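Local atomic coordinates of flagellar assembly factor FliW (Geobacillus thermodenitrificans, PDB entry 5DMD), a protein that probably binds the translational regulator CsrA and stops it from repressing targets such as flagellin, and also probably binds flagellin during flagellum assembly. Residues D100-D103 with D104-A107; I115-H118 with K119-G122. The protein carries 1 engineered substitution. All coordinates share one frame; numbering follows the deposited sequence.

Both contacts are local turns at the two ends of strand 106-116 in one antiparallel sheet: contact 1 leads into its start, contact 2 closes its end against strand 121-124. They lie on opposite sides of the chain's centre, their own centres about 29 Å apart and their nearest atoms about 16 Å, and they do not touch. Contact 1 is a surface feature in which an aromatic ring, a threonine hydroxyl and two acidic side chains surround a 3-10 turn. Contact 2 is partly buried: Ile115, Asn116 and Gly122 are buried on the strands, while basic side chains and a histidine occupy the more exposed loop.

Contact 1. Residues D100-D103 with D104-A107; sequences DPFD and DTTA
Phe102 and Thr105 meet at a slant, the CB of Thr105 lying over one face of the aromatic ring and its hydroxyl above the rim on the same side, OG1 of Thr105 3.2 Å from CD2 of Phe102. The ring is there because CG of Phe102 stands anti to the backbone N (chi1 -178°). Thr105 in turn holds its hydroxyl beside its own backbone N (chi1 -67°), and both groups can therefore grip a single acceptor. The carbonyl O of Phe102 receives Thr105 OG1 at 2.7 Å, only slightly tilted from the carbonyl plane, and Thr105 N at 2.9 Å from well above that plane. OG1 is also bonded to the backbone N of Ala99. A valine in its place would probably leave the Phe102 carbonyl with one donor fewer and the Ala99 N-H without this acceptor. Outside the turn's own residues, the Phe102 ring also meets that of Phe45, their planes steeply inclined.

Across the turn the Asp104 carboxylate comes up beside the ring of Pro101, which follows a cis peptide bond, its OD2 3.6 Å from CD of Pro101. A water donates to this OD2 at 2.8 Å and reaches the carbonyl O of Asp100 more weakly. The other carboxylate oxygen, OD1, forms a salt bridge with Arg137, while OD2 of Asp103 pairs with Lys142; these cations are likely to ease the repulsion between the neighbouring acids. A second water donates to the carbonyl oxygens of Asp103 and Thr105, bridging the two. Asp104 N bonds to the Pro101 O at 3.1 Å, nearly straight at 170°. With Thr105 N on the Phe102 O, this makes two successive bonds from a residue to the one three before it, the pattern of a short 3-10 turn, here in the connection between antiparallel strands 90-97 and 106-116.

Contact 2. Residues I115-H118 with K119-G122; sequences INVH and KRLG
Arg120 carries a left-handed backbone (phi 59°) at the position where a classic G1 beta bulge has glycine, and together with Leu121 it faces Asn116. The bulge closes the hairpin of strands 106-116 and 121-124. Below the loop, Asn116 and Leu121 form a hydrogen-bonded antiparallel pair, with Asn116 N meeting the Leu121 O at 2.9 Å, and Ile115 lies opposite Gly122 in the next, non-hydrogen-bonded pair.

The loop is stitched by side chains. OD1 of Asn116 accepts Lys119 N at 3.2 Å from above the amide plane, while the amide lies alongside the first carbons of the lysine, ND2 3.5 Å from CG of Lys119. ND2 also bonds to the Leu82 O. The same CG of Lys119 also lies over one face of the His118 ring, toward its rim, a CH-pi contact of 4.0 Å to the centroid. His118 allows this by setting CG between its backbone N and carbonyl carbon (chi1 82°). The lysine chain then bends so that NZ reaches Gln83 and a water that also bonds Asn116 ND2.

The Arg120 side chain curls back to the Val117 carbonyl, with NH2 held by the Lys17 O. The Val117 O takes Arg120 N on one face of its carbonyl plane and NH1 on the other; the NH1 bond, 3.1 Å and 169°, leaves this oxygen in the guanidinium plane.

Contact 1. Residues D100-D103 with D104-A107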
loop_
_atom_site.group_PDB
_atom_site.type_symbol
_atom_site.label_atom_id
_atom_site.label_comp_id
_atom_site.label_asym_id
_atom_site.label_seq_id
_atom_site.Cartn_x
_atom_site.Cartn_y
_atom_site.Cartn_z
ATOM N N ASP A 100 12.172 9.535 -11.480
ATOM C CA ASP A 100 12.584 10.904 -11.795
ATOM C C ASP A 100 12.747 11.003 -13.305
ATOM O O ASP A 100 13.631 10.332 -13.872
ATOM C CB ASP A 100 13.903 11.248 -11.102
ATOM C CG ASP A 100 14.080 12.740 -10.896
ATOM O OD1 ASP A 100 13.113 13.495 -11.126
ATOM O OD2 ASP A 100 15.189 13.158 -10.503
ATOM N N PRO A 101 11.924 11.789 -14.010
ATOM C CA PRO A 101 10.870 12.668 -13.490
ATOM C C PRO A 101 9.680 11.879 -12.975
ATOM O O PRO A 101 9.514 10.710 -13.317
ATOM C CB PRO A 101 10.501 13.518 -14.709
ATOM C CG PRO A 101 10.830 12.670 -15.909
ATOM C CD PRO A 101 11.820 11.611 -15.470
ATOM N N PHE A 102 8.836 12.510 -12.156
ATOM C CA PHE A 102 7.752 11.779 -11.510
ATOM C C PHE A 102 6.794 11.160 -12.521
ATOM O O PHE A 102 6.148 10.151 -12.217
ATOM C CB PHE A 102 6.969 12.692 -10.571
ATOM C CG PHE A 102 5.863 11.985 -9.849
ATOM C CD1 PHE A 102 4.538 12.258 -10.145
ATOM C CD2 PHE A 102 6.153 11.035 -8.891
ATOM C CE1 PHE A 102 3.527 11.596 -9.489
ATOM C CE2 PHE A 102 5.145 10.370 -8.230
ATOM C CZ PHE A 102 3.834 10.648 -8.531
ATOM N N ASP A 103 6.690 11.738 -13.720
ATOM C CA ASP A 103 5.716 11.282 -14.700
ATOM C C ASP A 103 6.036 9.900 -15.250
ATOM O O ASP A 103 5.226 9.354 -16.003
ATOM C CB ASP A 103 5.651 12.280 -15.861
ATOM C CG ASP A 103 4.412 12.110 -16.703
ATOM O OD1 ASP A 103 3.315 12.379 -16.175
ATOM O OD2 ASP A 103 4.534 11.716 -17.889
ATOM N N ASP A 104 7.188 9.323 -14.914
ATOM C CA ASP A 104 7.525 7.959 -15.295
ATOM C C ASP A 104 7.226 6.961 -14.183
ATOM O O ASP A 104 7.592 5.787 -14.293
ATOM C CB ASP A 104 8.996 7.869 -15.709
ATOM C CG ASP A 104 9.270 8.547 -17.037
ATOM O OD1 ASP A 104 8.302 8.836 -17.778
ATOM O OD2 ASP A 104 10.458 8.806 -17.329
ATOM N N THR A 105 6.579 7.410 -13.110
ATOM C CA THR A 105 6.304 6.543 -11.971
ATOM C C THR A 105 5.311 5.452 -12.363
ATOM O O THR A 105 4.395 5.673 -13.164
ATOM C CB THR A 105 5.748 7.387 -10.828
ATOM O OG1 THR A 105 6.784 8.262 -10.356
ATOM C CG2 THR A 105 5.225 6.534 -9.671
ATOM N N THR A 106 5.506 4.263 -11.798
ATOM C CA THR A 106 4.620 3.131 -12.023
ATOM C C THR A 106 4.045 2.638 -10.704
ATOM O O THR A 106 4.545 2.957 -9.625
ATOM C CB THR A 106 5.352 1.971 -12.710
ATOM O OG1 THR A 106 6.449 1.536 -11.896
ATOM C CG2 THR A 106 5.873 2.403 -14.072
ATOM N N ALA A 107 2.988 1.840 -10.816
ATOM C CA ALA A 107 2.372 1.168 -9.681
ATOM C C ALA A 107 2.358 -0.341 -9.905
ATOM O O ALA A 107 2.223 -0.816 -11.036
ATOM C CB ALA A 107 0.929 1.642 -9.498
HETATM O O HOH W 1 12.619 7.733 -15.851
HETATM O O HOH W 2 3.790 7.112 -15.532
#

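Contact 2. Residues I115-H118 with K119-G122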
loop_
_atom_site.group_PDB
_atom_site.type_symbol
_atom_site.label_atom_id
_atom_site.label_comp_id
_atom_site.label_asym_id
_atom_site.label_seq_id
_atom_site.Cartn_x
_atom_site.Cartn_y
_atom_site.Cartn_z
ATOM N N ILE A 115 -6.410 -3.358 3.650
ATOM C CA ILE A 115 -6.535 -3.075 5.073
ATOM C C ILE A 115 -7.999 -3.130 5.483
ATOM O O ILE A 115 -8.847 -2.480 4.861
ATOM C CB ILE A 115 -5.922 -1.705 5.420
ATOM C CG1 ILE A 115 -4.410 -1.747 5.174
ATOM C CG2 ILE A 115 -6.248 -1.309 6.863
ATOM C CD1 ILE A 115 -3.713 -0.411 5.331
ATOM N N ASN A 116 -8.296 -3.902 6.530
ATOM C CA ASN A 116 -9.560 -3.759 7.241
ATOM C C ASN A 116 -9.372 -2.597 8.203
ATOM O O ASN A 116 -8.674 -2.723 9.215
ATOM C CB ASN A 116 -9.944 -5.040 7.983
ATOM C CG ASN A 116 -11.303 -4.926 8.677
ATOM O OD1 ASN A 116 -11.689 -3.852 9.141
ATOM N ND2 ASN A 116 -12.022 -6.038 8.762
ATOM N N VAL A 117 -9.977 -1.457 7.870
ATOM C CA VAL A 117 -9.665 -0.214 8.573
ATOM C C VAL A 117 -10.053 -0.306 10.044
ATOM O O VAL A 117 -9.248 -0.004 10.930
ATOM C CB VAL A 117 -10.337 0.985 7.881
ATOM C CG1 VAL A 117 -9.967 2.267 8.594
ATOM C CG2 VAL A 117 -9.915 1.057 6.425
ATOM N N HIS A 118 -11.300 -0.698 10.332
ATOM C CA HIS A 118 -11.760 -0.632 11.718
ATOM C C HIS A 118 -11.166 -1.727 12.593
ATOM O O HIS A 118 -11.104 -1.554 13.817
ATOM C CB HIS A 118 -13.292 -0.546 11.820
ATOM C CG HIS A 118 -13.998 -1.864 11.709
ATOM N ND1 HIS A 118 -14.284 -2.460 10.497
ATOM C CD2 HIS A 118 -14.522 -2.678 12.660
ATOM C CE1 HIS A 118 -14.923 -3.598 10.708
ATOM N NE2 HIS A 118 -15.080 -3.753 12.010
ATOM N N LYS A 119 -10.691 -2.821 11.997
ATOM C CA LYS A 119 -10.017 -3.878 12.736
ATOM C C LYS A 119 -8.507 -3.679 12.785
ATOM O O LYS A 119 -7.821 -4.425 13.495
ATOM C CB LYS A 119 -10.322 -5.240 12.100
ATOM C CG LYS A 119 -11.778 -5.677 12.283
ATOM C CD LYS A 119 -12.196 -5.646 13.754
ATOM C CE LYS A 119 -13.073 -6.833 14.147
ATOM N NZ LYS A 119 -13.608 -7.575 12.970
ATOM N N ARG A 120 -7.982 -2.707 12.036
ATOM C CA ARG A 120 -6.549 -2.403 12.032
ATOM C C ARG A 120 -5.703 -3.604 11.611
ATOM O O ARG A 120 -4.670 -3.902 12.222
ATOM C CB ARG A 120 -6.085 -1.851 13.387
ATOM C CG ARG A 120 -6.731 -0.548 13.811
ATOM C CD ARG A 120 -6.573 0.548 12.779
ATOM N NE ARG A 120 -6.567 1.856 13.421
ATOM C CZ ARG A 120 -7.550 2.743 13.331
ATOM N NH1 ARG A 120 -8.637 2.501 12.615
ATOM N NH2 ARG A 120 -7.443 3.900 13.981
ATOM N N LEU A 121 -6.143 -4.312 10.570
ATOM C CA LEU A 121 -5.435 -5.477 10.057
ATOM C C LEU A 121 -5.082 -5.278 8.589
ATOM O O LEU A 121 -5.919 -4.834 7.798
ATOM C CB LEU A 121 -6.324 -6.718 10.157
ATOM C CG LEU A 121 -6.797 -7.144 11.544
ATOM C CD1 LEU A 121 -7.891 -8.216 11.418
ATOM C CD2 LEU A 121 -5.636 -7.659 12.383
ATOM N N GLY A 122 -3.860 -5.662 8.208
ATOM C CA GLY A 122 -3.392 -5.445 6.851
ATOM C C GLY A 122 -2.706 -6.669 6.271
ATOM O O GLY A 122 -2.203 -7.528 6.994
HETATM O O HOH W 3 -14.539 -7.163 10.438
#